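PDB 6SBF: MstE, which acts as a single-domain class II (type II) terpene cyclase, probably closing linear isoprenoid chains into the fused-ring scaffolds of merosterol-type compounds. Local coordinates for residues A[43-48]-A[63-68]; A[37-42]-A[81-86]; A[32-37]-A[351-356]. The protein carries 1 engineered substitution. All coordinates share one frame; numbering follows the deposited sequence. Where two conformers were deposited one is given.

Contact 1. Residues A[43-48]-A[63-68]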
ATOM      1  N   GLY A  43      -9.883 -13.745  13.250  1.00 17.42           N
ATOM      2  CA  GLY A  43     -10.312 -12.439  12.772  1.00 14.86           C
ATOM      3  C   GLY A  43      -9.283 -11.725  11.893  1.00 15.14           C
ATOM      4  O   GLY A  43      -9.556 -10.600  11.505  1.00 15.31           O
ATOM      5  N   TRP A  44      -8.144 -12.331  11.614  1.00 14.65           N
ATOM      6  CA  TRP A  44      -7.136 -11.674  10.744  1.00 13.17           C
ATOM      7  C   TRP A  44      -7.616 -11.596   9.299  1.00 12.43           C
ATOM      8  O   TRP A  44      -8.217 -12.541   8.796  1.00 13.71           O
ATOM      9  CB  TRP A  44      -5.839 -12.491  10.777  1.00 13.71           C
ATOM     10  CG  TRP A  44      -5.122 -12.530  12.084  1.00 13.81           C
ATOM     11  CD1 TRP A  44      -5.143 -13.541  13.001  1.00 15.66           C
ATOM     12  CD2 TRP A  44      -4.231 -11.549  12.620  1.00 12.81           C
ATOM     13  NE1 TRP A  44      -4.337 -13.246  14.068  1.00 15.45           N
ATOM     14  CE2 TRP A  44      -3.760 -12.020  13.856  1.00 13.20           C
ATOM     15  CE3 TRP A  44      -3.846 -10.277  12.202  1.00 13.61           C
ATOM     16  CZ2 TRP A  44      -2.879 -11.292  14.641  1.00 13.62           C
ATOM     17  CZ3 TRP A  44      -2.969  -9.555  12.972  1.00 13.24           C
ATOM     18  CH2 TRP A  44      -2.487 -10.058  14.181  1.00 13.63           C
ATOM     19  N   TRP A  45      -7.180 -10.550   8.593  1.00 12.69           N
ATOM     20  CA  TRP A  45      -7.062 -10.595   7.134  1.00 12.33           C
ATOM     21  C   TRP A  45      -5.699 -11.175   6.728  1.00 12.25           C
ATOM     22  O   TRP A  45      -4.687 -10.777   7.287  1.00 13.18           O
ATOM     23  CB  TRP A  45      -7.189  -9.174   6.584  1.00 12.25           C
ATOM     24  CG  TRP A  45      -8.582  -8.626   6.640  1.00 12.34           C
ATOM     25  CD1 TRP A  45      -9.655  -9.052   5.937  1.00 13.93           C
ATOM     26  CD2 TRP A  45      -9.045  -7.498   7.407  1.00 12.33           C
ATOM     27  NE1 TRP A  45     -10.781  -8.321   6.254  1.00 13.48           N
ATOM     28  CE2 TRP A  45     -10.413  -7.357   7.138  1.00 12.69           C
ATOM     29  CE3 TRP A  45      -8.436  -6.590   8.288  1.00 12.23           C
ATOM     30  CZ2 TRP A  45     -11.182  -6.369   7.772  1.00 14.40           C
ATOM     31  CZ3 TRP A  45      -9.190  -5.607   8.929  1.00 13.21           C
ATOM     32  CH2 TRP A  45     -10.548  -5.488   8.629  1.00 14.21           C
ATOM     33  N   GLN A  46      -5.765 -12.159   5.843  1.00 12.54           N
ATOM     34  CA  GLN A  46      -4.572 -12.856   5.370  1.00 13.19           C
ATOM     35  C   GLN A  46      -4.449 -12.683   3.860  1.00 13.67           C
ATOM     36  O   GLN A  46      -5.424 -12.766   3.141  1.00 13.77           O
ATOM     37  CB  GLN A  46      -4.695 -14.359   5.603  1.00 13.97           C
ATOM     38  CG  GLN A  46      -4.651 -14.772   7.046  1.00 16.80           C
ATOM     39  CD  GLN A  46      -4.748 -16.280   7.156  1.00 19.50           C
ATOM     40  OE1 GLN A  46      -5.808 -16.828   6.968  1.00 23.73           O
ATOM     41  NE2 GLN A  46      -3.642 -16.926   7.390  1.00 21.34           N
ATOM     42  N   ASP A  47      -3.200 -12.532   3.396  1.00 12.35           N
ATOM     43  CA  ASP A  47      -2.969 -12.525   1.933  1.00 12.75           C
ATOM     44  C   ASP A  47      -1.489 -12.710   1.705  1.00 11.96           C
ATOM     45  O   ASP A  47      -0.692 -12.491   2.576  1.00 12.38           O
ATOM     46  CB  ASP A  47      -3.518 -11.289   1.231  1.00 12.87           C
ATOM     47  CG  ASP A  47      -4.335 -11.584  -0.013  1.00 12.30           C
ATOM     48  OD1 ASP A  47      -4.017 -12.642  -0.678  1.00 13.11           O
ATOM     49  OD2 ASP A  47      -5.221 -10.782  -0.379  1.00 12.97           O
ATOM     50  N   PHE A  48      -1.172 -13.049   0.435  1.00 12.05           N
ATOM     51  CA  PHE A  48       0.171 -13.371  -0.060  1.00 13.98           C
ATOM     52  C   PHE A  48       0.624 -14.708   0.491  1.00 13.41           C
ATOM     53  O   PHE A  48       0.189 -15.143   1.558  1.00 14.07           O
ATOM     54  CB  PHE A  48       1.193 -12.265   0.187  1.00 13.54           C
ATOM     55  CG  PHE A  48       0.834 -10.937  -0.451  1.00 12.39           C
ATOM     56  CD1 PHE A  48       1.173 -10.682  -1.772  1.00 14.10           C
ATOM     57  CD2 PHE A  48       0.146  -9.960   0.268  1.00 14.41           C
ATOM     58  CE1 PHE A  48       0.806  -9.475  -2.357  1.00 16.68           C
ATOM     59  CE2 PHE A  48      -0.200  -8.772  -0.352  1.00 16.62           C
ATOM     60  CZ  PHE A  48       0.150  -8.519  -1.654  1.00 17.71           C
ATOM     61  N   ALA A  63      -2.987  -4.835   9.061  1.00 10.78           N
ATOM     62  CA  ALA A  63      -2.670  -3.403   9.306  1.00 11.64           C
ATOM     63  C   ALA A  63      -3.077  -2.598   8.066  1.00 11.94           C
ATOM     64  O   ALA A  63      -3.652  -1.484   8.171  1.00 11.46           O
ATOM     65  CB  ALA A  63      -1.212  -3.235   9.670  1.00 12.21           C
ATOM     66  N   TYR A  64      -2.698  -3.096   6.867  1.00 10.94           N
ATOM     67  CA  TYR A  64      -2.990  -2.404   5.605  1.00 10.69           C
ATOM     68  C   TYR A  64      -4.500  -2.315   5.380  1.00 10.75           C
ATOM     69  O   TYR A  64      -5.042  -1.253   5.080  1.00 11.22           O
ATOM     70  CB  TYR A  64      -2.250  -3.082   4.471  1.00 11.41           C
ATOM     71  CG  TYR A  64      -2.499  -2.480   3.112  1.00 10.79           C
ATOM     72  CD1 TYR A  64      -3.511  -2.894   2.281  1.00 10.49           C
ATOM     73  CD2 TYR A  64      -1.665  -1.474   2.658  1.00 11.64           C
ATOM     74  CE1 TYR A  64      -3.682  -2.408   0.993  1.00 10.98           C
ATOM     75  CE2 TYR A  64      -1.841  -0.968   1.371  1.00 11.93           C
ATOM     76  CZ  TYR A  64      -2.820  -1.433   0.525  1.00 11.17           C
ATOM     77  OH  TYR A  64      -2.983  -0.942  -0.752  1.00 12.89           O
ATOM     78  N   VAL A  65      -5.168  -3.449   5.436  1.00 10.99           N
ATOM     79  CA  VAL A  65      -6.623  -3.497   5.158  1.00 11.12           C
ATOM     80  C   VAL A  65      -7.352  -2.620   6.192  1.00 11.43           C
ATOM     81  O   VAL A  65      -8.281  -1.918   5.792  1.00 11.77           O
ATOM     82  CB  VAL A  65      -7.136  -4.932   5.112  1.00 12.03           C
ATOM     83  CG1 VAL A  65      -8.643  -4.969   5.024  1.00 12.53           C
ATOM     84  CG2 VAL A  65      -6.535  -5.692   3.946  1.00 12.68           C
ATOM     85  N   GLY A  66      -6.973  -2.738   7.446  1.00 11.00           N
ATOM     86  CA  GLY A  66      -7.640  -1.907   8.462  1.00 11.73           C
ATOM     87  C   GLY A  66      -7.451  -0.446   8.154  1.00 11.41           C
ATOM     88  O   GLY A  66      -8.428   0.328   8.236  1.00 12.11           O
ATOM     89  N   THR A  67      -6.246  -0.032   7.756  1.00 11.12           N
ATOM     90  CA  THR A  67      -6.012   1.380   7.408  1.00 10.36           C
ATOM     91  C   THR A  67      -6.892   1.744   6.205  1.00 11.34           C
ATOM     92  O   THR A  67      -7.491   2.855   6.167  1.00 12.10           O
ATOM     93  CB  THR A  67      -4.513   1.615   7.161  1.00 11.61           C
ATOM     94  OG1 THR A  67      -3.760   1.345   8.339  1.00 12.22           O
ATOM     95  CG2 THR A  67      -4.249   3.052   6.722  1.00 12.65           C
ATOM     96  N   MET A  68      -6.953   0.878   5.194  1.00 11.28           N
ATOM     97  CA  MET A  68      -7.780   1.174   3.998  1.00 11.19           C
ATOM     98  C   MET A  68      -9.222   1.419   4.412  1.00 10.90           C
ATOM     99  O   MET A  68      -9.900   2.282   3.857  1.00 12.59           O
ATOM    100  CB  MET A  68      -7.697   0.048   2.976  1.00 11.53           C
ATOM    101  CG  MET A  68      -6.391  -0.134   2.269  1.00 12.19           C
ATOM    102  SD  MET A  68      -5.927   1.268   1.252  1.00 13.74           S
ATOM    103  CE  MET A  68      -4.468   1.834   2.084  1.00 18.72           C
TER

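Contact 2. Residues A[37-42]-A[81-86]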
ATOM      1  N   GLU A  37     -16.281 -10.792   5.626  1.00 13.42           N
ATOM      2  CA  GLU A  37     -16.466 -12.273   5.565  1.00 15.38           C
ATOM      3  C   GLU A  37     -15.129 -13.002   5.378  1.00 14.72           C
ATOM      4  O   GLU A  37     -15.007 -14.158   5.785  1.00 19.17           O
ATOM      5  CB  GLU A  37     -17.472 -12.640   4.476  1.00 16.73           C
ATOM      6  CG  GLU A  37     -17.714 -14.126   4.327  1.00 28.73           C
ATOM      7  CD  GLU A  37     -18.186 -14.852   5.556  1.00 46.96           C
ATOM      8  OE1 GLU A  37     -17.886 -16.062   5.668  1.00 62.90           O
ATOM      9  OE2 GLU A  37     -18.851 -14.212   6.391  1.00 51.02           O
ATOM     10  N   ALA A  38     -14.156 -12.350   4.763  1.00 13.98           N
ATOM     11  CA  ALA A  38     -12.880 -12.986   4.353  1.00 14.62           C
ATOM     12  C   ALA A  38     -11.919 -13.136   5.518  1.00 14.95           C
ATOM     13  O   ALA A  38     -10.887 -13.793   5.351  1.00 18.16           O
ATOM     14  CB  ALA A  38     -12.243 -12.201   3.208  1.00 16.56           C
ATOM     15  N   ARG A  39     -12.193 -12.593   6.699  1.00 15.37           N
ATOM     16  CA  ARG A  39     -11.342 -12.768   7.899  1.00 14.88           C
ATOM     17  C   ARG A  39     -11.330 -14.253   8.301  1.00 15.50           C
ATOM     18  O   ARG A  39     -12.364 -14.960   8.111  1.00 18.46           O
ATOM     19  CB  ARG A  39     -11.874 -11.883   9.034  1.00 15.00           C
ATOM     20  CG  ARG A  39     -11.726 -10.414   8.735  1.00 14.15           C
ATOM     21  CD  ARG A  39     -12.344  -9.536   9.792  1.00 13.42           C
ATOM     22  NE  ARG A  39     -13.789  -9.648   9.814  1.00 14.28           N
ATOM     23  CZ  ARG A  39     -14.565  -9.137  10.736  1.00 15.73           C
ATOM     24  NH1 ARG A  39     -15.858  -9.377  10.641  1.00 17.80           N
ATOM     25  NH2 ARG A  39     -14.034  -8.370  11.677  1.00 16.42           N
ATOM     26  N   ASN A  40     -10.225 -14.668   8.907  1.00 15.25           N
ATOM     27  CA  ASN A  40     -10.079 -16.074   9.367  1.00 17.53           C
ATOM     28  C   ASN A  40     -10.705 -16.262  10.764  1.00 22.49           C
ATOM     29  O   ASN A  40     -11.348 -15.355  11.257  1.00 19.69           O
ATOM     30  CB  ASN A  40      -8.621 -16.509   9.253  1.00 18.13           C
ATOM     31  CG  ASN A  40      -7.662 -15.910  10.262  1.00 18.47           C
ATOM     32  OD1 ASN A  40      -8.101 -15.264  11.227  1.00 18.20           O
ATOM     33  ND2 ASN A  40      -6.346 -16.041  10.009  1.00 20.97           N
ATOM     34  N   LEU A  41     -10.508 -17.432  11.368  1.00 25.91           N
ATOM     35  CA  LEU A  41     -11.170 -17.840  12.636  1.00 30.94           C
ATOM     36  C   LEU A  41     -10.970 -16.784  13.712  1.00 28.95           C
ATOM     37  O   LEU A  41     -11.931 -16.385  14.389  1.00 33.99           O
ATOM     38  CB  LEU A  41     -10.591 -19.189  13.145  1.00 39.21           C
ATOM     39  CG  LEU A  41     -10.594 -20.405  12.206  1.00 33.63           C
ATOM     40  CD1 LEU A  41      -9.574 -21.489  12.625  1.00 38.92           C
ATOM     41  CD2 LEU A  41     -12.003 -20.988  12.170  1.00 44.85           C
ATOM     42  N   GLU A  42      -9.709 -16.365  13.923  0.50 29.86           N
ATOM     43  CA  GLU A  42      -9.327 -15.404  14.998  0.50 30.00           C
ATOM     44  C   GLU A  42      -9.750 -13.999  14.562  0.50 22.81           C
ATOM     45  O   GLU A  42      -9.877 -13.144  15.422  0.50 22.15           O
ATOM     46  CB  GLU A  42      -7.820 -15.391  15.309  0.50 33.23           C
ATOM     47  CG  GLU A  42      -7.352 -16.431  16.324  0.50 34.37           C
ATOM     48  CD  GLU A  42      -7.606 -16.168  17.803  0.50 29.39           C
ATOM     49  OE1 GLU A  42      -7.574 -14.984  18.239  0.50 33.14           O
ATOM     50  OE2 GLU A  42      -7.812 -17.161  18.536  0.50 34.72           O
ATOM     51  N   LEU A  81     -12.049  -2.735  12.927  1.00 12.01           N
ATOM     52  CA  LEU A  81     -10.731  -2.113  13.102  1.00 12.66           C
ATOM     53  C   LEU A  81     -10.242  -2.188  14.536  1.00 11.23           C
ATOM     54  O   LEU A  81      -9.062  -2.468  14.814  1.00 12.29           O
ATOM     55  CB  LEU A  81     -10.733  -0.689  12.599  1.00 13.08           C
ATOM     56  CG  LEU A  81     -10.505  -0.487  11.116  1.00 18.90           C
ATOM     57  CD1 LEU A  81     -11.159  -1.495  10.216  1.00 21.79           C
ATOM     58  CD2 LEU A  81     -10.722   0.926  10.708  1.00 19.40           C
ATOM     59  N   MET A  82     -11.154  -2.012  15.497  1.00 12.67           N
ATOM     60  CA  MET A  82     -10.801  -2.165  16.928  0.50 13.92           C
ATOM     61  C   MET A  82     -10.330  -3.615  17.174  1.00 12.62           C
ATOM     62  O   MET A  82      -9.344  -3.820  17.872  1.00 13.70           O
ATOM     63  CB  MET A  82     -12.039  -1.819  17.763  0.50 16.85           C
ATOM     64  CG  MET A  82     -12.371  -0.357  17.727  0.50 18.83           C
ATOM     65  SD  MET A  82     -11.334   0.472  18.915  0.50 27.79           S
ATOM     66  CE  MET A  82     -12.377   0.256  20.363  0.50 25.78           C
ATOM     67  N   GLN A  83     -11.026  -4.594  16.589  1.00 12.84           N
ATOM     68  CA  GLN A  83     -10.639  -6.004  16.744  1.00 14.06           C
ATOM     69  C   GLN A  83      -9.264  -6.254  16.096  1.00 13.16           C
ATOM     70  O   GLN A  83      -8.423  -6.952  16.652  1.00 13.96           O
ATOM     71  CB  GLN A  83     -11.685  -6.950  16.158  1.00 15.66           C
ATOM     72  CG  GLN A  83     -11.128  -8.412  16.068  1.00 20.96           C
ATOM     73  CD  GLN A  83     -12.140  -9.438  15.600  1.00 25.42           C
ATOM     74  OE1 GLN A  83     -12.791 -10.092  16.411  1.00 31.12           O
ATOM     75  NE2 GLN A  83     -12.280  -9.577  14.286  1.00 19.41           N
ATOM     76  N   ALA A  84      -9.032  -5.672  14.925  1.00 12.49           N
ATOM     77  CA  ALA A  84      -7.736  -5.834  14.240  1.00 12.09           C
ATOM     78  C   ALA A  84      -6.607  -5.278  15.125  1.00 12.01           C
ATOM     79  O   ALA A  84      -5.541  -5.903  15.204  1.00 13.37           O
ATOM     80  CB  ALA A  84      -7.767  -5.134  12.899  1.00 13.74           C
ATOM     81  N   TRP A  85      -6.844  -4.134  15.774  1.00 12.35           N
ATOM     82  CA  TRP A  85      -5.804  -3.581  16.649  1.00 12.44           C
ATOM     83  C   TRP A  85      -5.593  -4.491  17.854  1.00 12.40           C
ATOM     84  O   TRP A  85      -4.454  -4.684  18.283  1.00 13.67           O
ATOM     85  CB  TRP A  85      -6.206  -2.152  17.079  1.00 13.05           C
ATOM     86  CG  TRP A  85      -5.311  -1.525  18.073  1.00 13.34           C
ATOM     87  CD1 TRP A  85      -5.633  -1.135  19.341  1.00 14.50           C
ATOM     88  CD2 TRP A  85      -3.902  -1.234  17.928  1.00 12.98           C
ATOM     89  NE1 TRP A  85      -4.541  -0.656  19.972  1.00 16.05           N
ATOM     90  CE2 TRP A  85      -3.450  -0.675  19.143  1.00 14.28           C
ATOM     91  CE3 TRP A  85      -2.969  -1.388  16.887  1.00 15.07           C
ATOM     92  CZ2 TRP A  85      -2.137  -0.281  19.350  1.00 16.08           C
ATOM     93  CZ3 TRP A  85      -1.692  -0.978  17.101  1.00 15.81           C
ATOM     94  CH2 TRP A  85      -1.261  -0.463  18.309  1.00 16.93           C
ATOM     95  N   GLU A  86      -6.662  -5.047  18.404  1.00 13.10           N
ATOM     96  CA  GLU A  86      -6.492  -5.996  19.519  1.00 13.84           C
ATOM     97  C   GLU A  86      -5.672  -7.219  19.071  1.00 13.42           C
ATOM     98  O   GLU A  86      -4.802  -7.673  19.848  1.00 14.34           O
ATOM     99  CB  GLU A  86      -7.862  -6.433  20.055  1.00 16.82           C
ATOM    100  CG  GLU A  86      -8.581  -5.330  20.801  1.00 18.35           C
ATOM    101  CD  GLU A  86      -7.915  -4.718  22.036  1.00 24.14           C
ATOM    102  OE1 GLU A  86      -7.236  -5.454  22.774  1.00 27.26           O
ATOM    103  OE2 GLU A  86      -8.085  -3.479  22.250  1.00 32.39           O
TER
HETATM  104  O   HOH W   1     -11.362  -7.494  12.451  1.00 15.58           O

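Contact 3. Residues A[32-37]-A[351-356]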
ATOM      1  N   VAL A  32     -17.085  -4.179   1.186  1.00 12.96           N
ATOM      2  CA  VAL A  32     -16.921  -4.257   2.645  1.00 13.55           C
ATOM      3  C   VAL A  32     -17.453  -5.622   3.135  1.00 12.81           C
ATOM      4  O   VAL A  32     -16.808  -6.249   4.011  1.00 13.89           O
ATOM      5  CB  VAL A  32     -17.658  -3.092   3.310  1.00 14.93           C
ATOM      6  CG1 VAL A  32     -17.826  -3.305   4.798  1.00 16.49           C
ATOM      7  CG2 VAL A  32     -16.954  -1.776   2.999  1.00 15.20           C
ATOM      8  N   ALA A  33     -18.606  -6.061   2.620  1.00 13.08           N
ATOM      9  CA  ALA A  33     -19.126  -7.379   3.073  1.00 14.14           C
ATOM     10  C   ALA A  33     -18.107  -8.487   2.709  1.00 13.92           C
ATOM     11  O   ALA A  33     -17.825  -9.408   3.516  1.00 14.05           O
ATOM     12  CB  ALA A  33     -20.473  -7.671   2.443  1.00 15.63           C
ATOM     13  N   PHE A  34     -17.568  -8.453   1.490  1.00 13.67           N
ATOM     14  CA  PHE A  34     -16.539  -9.451   1.085  1.00 13.25           C
ATOM     15  C   PHE A  34     -15.375  -9.429   2.058  1.00 12.36           C
ATOM     16  O   PHE A  34     -14.935 -10.470   2.556  1.00 13.80           O
ATOM     17  CB  PHE A  34     -16.050  -9.157  -0.337  1.00 14.00           C
ATOM     18  CG  PHE A  34     -14.829  -9.946  -0.751  1.00 13.37           C
ATOM     19  CD1 PHE A  34     -14.950 -11.235  -1.236  1.00 14.72           C
ATOM     20  CD2 PHE A  34     -13.569  -9.422  -0.568  1.00 13.45           C
ATOM     21  CE1 PHE A  34     -13.817 -11.971  -1.544  1.00 16.72           C
ATOM     22  CE2 PHE A  34     -12.434 -10.161  -0.884  1.00 14.71           C
ATOM     23  CZ  PHE A  34     -12.576 -11.444  -1.327  1.00 16.52           C
ATOM     24  N   LEU A  35     -14.884  -8.218   2.385  1.00 12.45           N
ATOM     25  CA  LEU A  35     -13.704  -8.128   3.235  1.00 12.66           C
ATOM     26  C   LEU A  35     -14.036  -8.628   4.641  1.00 12.64           C
ATOM     27  O   LEU A  35     -13.178  -9.302   5.241  1.00 13.62           O
ATOM     28  CB  LEU A  35     -13.173  -6.709   3.247  1.00 12.18           C
ATOM     29  CG  LEU A  35     -12.514  -6.241   1.971  1.00 12.45           C
ATOM     30  CD1 LEU A  35     -12.285  -4.760   1.961  1.00 13.47           C
ATOM     31  CD2 LEU A  35     -11.180  -6.911   1.765  1.00 13.15           C
ATOM     32  N   LEU A  36     -15.179  -8.265   5.223  1.00 13.22           N
ATOM     33  CA  LEU A  36     -15.457  -8.707   6.603  1.00 13.27           C
ATOM     34  C   LEU A  36     -15.621 -10.227   6.639  1.00 13.58           C
ATOM     35  O   LEU A  36     -15.129 -10.867   7.595  1.00 15.31           O
ATOM     36  CB  LEU A  36     -16.673  -7.997   7.174  1.00 14.64           C
ATOM     37  CG  LEU A  36     -16.491  -6.498   7.360  1.00 15.26           C
ATOM     38  CD1 LEU A  36     -17.809  -5.865   7.753  1.00 18.53           C
ATOM     39  CD2 LEU A  36     -15.429  -6.217   8.391  1.00 18.11           C
ATOM     40  N   GLU A  37     -16.281 -10.792   5.626  1.00 13.42           N
ATOM     41  CA  GLU A  37     -16.466 -12.273   5.565  1.00 15.38           C
ATOM     42  C   GLU A  37     -15.129 -13.002   5.378  1.00 14.72           C
ATOM     43  O   GLU A  37     -15.007 -14.158   5.785  1.00 19.17           O
ATOM     44  CB  GLU A  37     -17.472 -12.640   4.476  1.00 16.73           C
ATOM     45  CG  GLU A  37     -17.714 -14.126   4.327  1.00 28.73           C
ATOM     46  CD  GLU A  37     -18.186 -14.852   5.556  1.00 46.96           C
ATOM     47  OE1 GLU A  37     -17.886 -16.062   5.668  1.00 62.90           O
ATOM     48  OE2 GLU A  37     -18.851 -14.212   6.391  1.00 51.02           O
ATOM     49  N   PHE A 351      -6.061  -7.795  -0.422  1.00 11.61           N
ATOM     50  CA  PHE A 351      -5.196  -6.602  -0.492  1.00 11.60           C
ATOM     51  C   PHE A 351      -5.717  -5.710  -1.619  1.00 11.27           C
ATOM     52  O   PHE A 351      -5.863  -4.472  -1.418  1.00 11.57           O
ATOM     53  CB  PHE A 351      -3.747  -7.045  -0.681  1.00 12.35           C
ATOM     54  CG  PHE A 351      -2.706  -6.034  -0.261  1.00 12.24           C
ATOM     55  CD1 PHE A 351      -2.249  -5.047  -1.127  1.00 12.74           C
ATOM     56  CD2 PHE A 351      -2.230  -6.046   1.037  1.00 12.05           C
ATOM     57  CE1 PHE A 351      -1.239  -4.203  -0.700  1.00 13.29           C
ATOM     58  CE2 PHE A 351      -1.239  -5.195   1.457  1.00 13.06           C
ATOM     59  CZ  PHE A 351      -0.711  -4.282   0.569  1.00 13.53           C
ATOM     60  N   THR A 352      -5.978  -6.250  -2.804  1.00 10.88           N
ATOM     61  CA  THR A 352      -6.491  -5.454  -3.931  1.00 11.14           C
ATOM     62  C   THR A 352      -7.853  -4.854  -3.586  1.00 11.61           C
ATOM     63  O   THR A 352      -8.070  -3.680  -3.842  1.00 12.47           O
ATOM     64  CB  THR A 352      -6.539  -6.306  -5.222  1.00 12.10           C
ATOM     65  OG1 THR A 352      -5.232  -6.753  -5.608  1.00 12.74           O
ATOM     66  CG2 THR A 352      -7.101  -5.502  -6.374  1.00 12.72           C
ATOM     67  N   THR A 353      -8.762  -5.683  -3.117  1.00 11.28           N
ATOM     68  CA  THR A 353     -10.126  -5.197  -2.855  1.00 11.89           C
ATOM     69  C   THR A 353     -10.120  -4.050  -1.829  1.00 10.51           C
ATOM     70  O   THR A 353     -10.850  -3.082  -2.028  1.00 11.73           O
ATOM     71  CB  THR A 353     -10.994  -6.382  -2.412  1.00 11.86           C
ATOM     72  OG1 THR A 353     -11.103  -7.303  -3.511  1.00 12.66           O
ATOM     73  CG2 THR A 353     -12.403  -5.935  -2.087  1.00 12.36           C
ATOM     74  N   ALA A 354      -9.338  -4.187  -0.781  1.00 11.02           N
ATOM     75  CA  ALA A 354      -9.276  -3.103   0.213  1.00 11.03           C
ATOM     76  C   ALA A 354      -8.765  -1.816  -0.425  1.00 11.46           C
ATOM     77  O   ALA A 354      -9.236  -0.728  -0.083  1.00 11.30           O
ATOM     78  CB  ALA A 354      -8.423  -3.551   1.370  1.00 13.15           C
ATOM     79  N   THR A 355      -7.762  -1.942  -1.285  1.00 11.53           N
ATOM     80  CA  THR A 355      -7.216  -0.765  -1.965  1.00 10.98           C
ATOM     81  C   THR A 355      -8.289  -0.100  -2.805  1.00 10.98           C
ATOM     82  O   THR A 355      -8.438   1.160  -2.783  1.00 12.07           O
ATOM     83  CB  THR A 355      -6.028  -1.190  -2.825  1.00 12.00           C
ATOM     84  OG1 THR A 355      -5.042  -1.930  -2.100  1.00 12.52           O
ATOM     85  CG2 THR A 355      -5.361   0.026  -3.418  1.00 13.05           C
ATOM     86  N   VAL A 356      -8.977  -0.867  -3.622  1.00 11.43           N
ATOM     87  CA  VAL A 356     -10.002  -0.333  -4.516  1.00 11.64           C
ATOM     88  C   VAL A 356     -11.092   0.343  -3.689  1.00 11.80           C
ATOM     89  O   VAL A 356     -11.505   1.490  -4.018  1.00 12.13           O
ATOM     90  CB  VAL A 356     -10.580  -1.369  -5.488  1.00 12.70           C
ATOM     91  CG1 VAL A 356     -11.726  -0.780  -6.279  1.00 14.23           C
ATOM     92  CG2 VAL A 356      -9.461  -1.968  -6.362  1.00 12.43           C
TER

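Contact 1. Residues A[43-48]-A[63-68]
Trp45 lies with one face of its indole against Val65, and this pair carries most of the contact. The branch that does the touching is CG1 of Val65: it stands over the six-membered ring, 3.6 Å from the ring centroid and only 14° off the normal, a CH-pi contact over the face. The closest carbon pair is Val65 CG1 with Trp45 CD2, at 3.5 Å. Val65 holds CG1 anti to its own backbone N (chi1 172°), which swings that methyl out from the helix and onto the ring. Farther along the indole, Trp45 CZ3 comes obliquely within 3.9 Å of Gly66 N, and Gly66 has no side chain to hold the indole off. No hydrogen bond joins the two segments; the indole N-H is used elsewhere, with Trp45 NE1 donating to Leu35 O of helix 18-37. Ile350 and Ala354 of helix 350-363 also touch Val65, and Leu69 adds to the apolar surround of the indole. Trp45 thus packs the chain leading into strand 47-50 against helix 59-69, helped by a hydrogen bond between Trp45 O and Thr62 OG1, a buried loop-on-helix contact within the alpha6-alpha6 barrel fold of this cyclase.

Contact 2. Residues A[37-42]-A[81-86]
Arg39 and Gln83 reach toward each other from opposite directions and are joined through a water, with no direct hydrogen bond between them. The water accepts from both, lying 2.9 Å from Arg39 NH2 and 2.9 Å from Gln83 NE2, and it sits at the edge of the guanidinium, in its plane. The two nitrogens are themselves 3.4 Å apart, Arg39 NH2 to Gln83 NE2, but both are donors, so the water's oxygen supplies the acceptor that these two nitrogens lack. The guanidinium and amide planes are turned 49° from each other. Gln83 gets across by stretching out: its CG is anti to the backbone N (chi1 168°) and the chain runs on extended, carrying the amide away from the helix. Arg39 instead bends at chi3, and its NE is hydrogen-bonded to Leu36 O of helix 18-37, which helps to orient the guanidinium. The arginine side chain also touches Trp45 and Ala80. Asn40 OD1 accepts from Gly43 N and Trp44 N, linking the loop to the chain that follows it. This is a water-bridged surface contact between the loop leaving helix 18-37 and helix 75-90, on the periphery of the alpha-helical barrel.

Contact 3. Residues A[32-37]-A[351-356]
Phe34 is the first residue of segment 32-37 to touch the other helix. With CG anti to the backbone N (chi1 169°), its ring is carried toward helix 350-363, where it meets Thr353 obliquely, Phe34 CD2 lying 4.0 Å from Thr353 CG2. Leu35 follows and goes deeper. Its CG lies 4.1 Å from Thr353 CG2, the two side chains sliding past each other in opposite directions, while Leu35 CD1 carries on to Ala354, 3.9 Å from Ala354 CA and 4.1 Å from Ala354 CB. The methyl of Thr353 thus sits against both Phe34 and Leu35. Thr353 OG1 is hydrogen-bonded to Ser349 O and Trp305 N, and no hydrogen bond crosses between the two segments. Were Leu35 replaced by an alanine, Ala354 would probably lose its partner on helix 18-37, and a gap would be likely to open beside the Thr353 methyl. Leu69 of helix 59-69 also packs on Leu35, and Val65 and Met68 on Ala354, so a third helix joins the same core. The short axes approach to 10.1 Å at 143°, a roughly antiparallel pairing of helices near the two chain ends, within the alpha6-alpha6 barrel.

In the fold
Contacts 1 and 3 are buried and largely apolar, whereas contact 2 lies at the surface, where a water does the joining. Along the chain they are nested: contact 1 inside the loop closed by contact 2, and both inside the long loop closed by contact 3, which brings the first and last helices together. Contacts 1 and 3 also meet through a hydrogen bond between Tyr64 OH and Thr355 OG1, which ties helix 59-69 to helix 350-363. Contacts 2 and 3 overlap at Glu37, where helix 18-37 gives way to the loop, and Leu81 of contact 2 packs against Gly66 of contact 1.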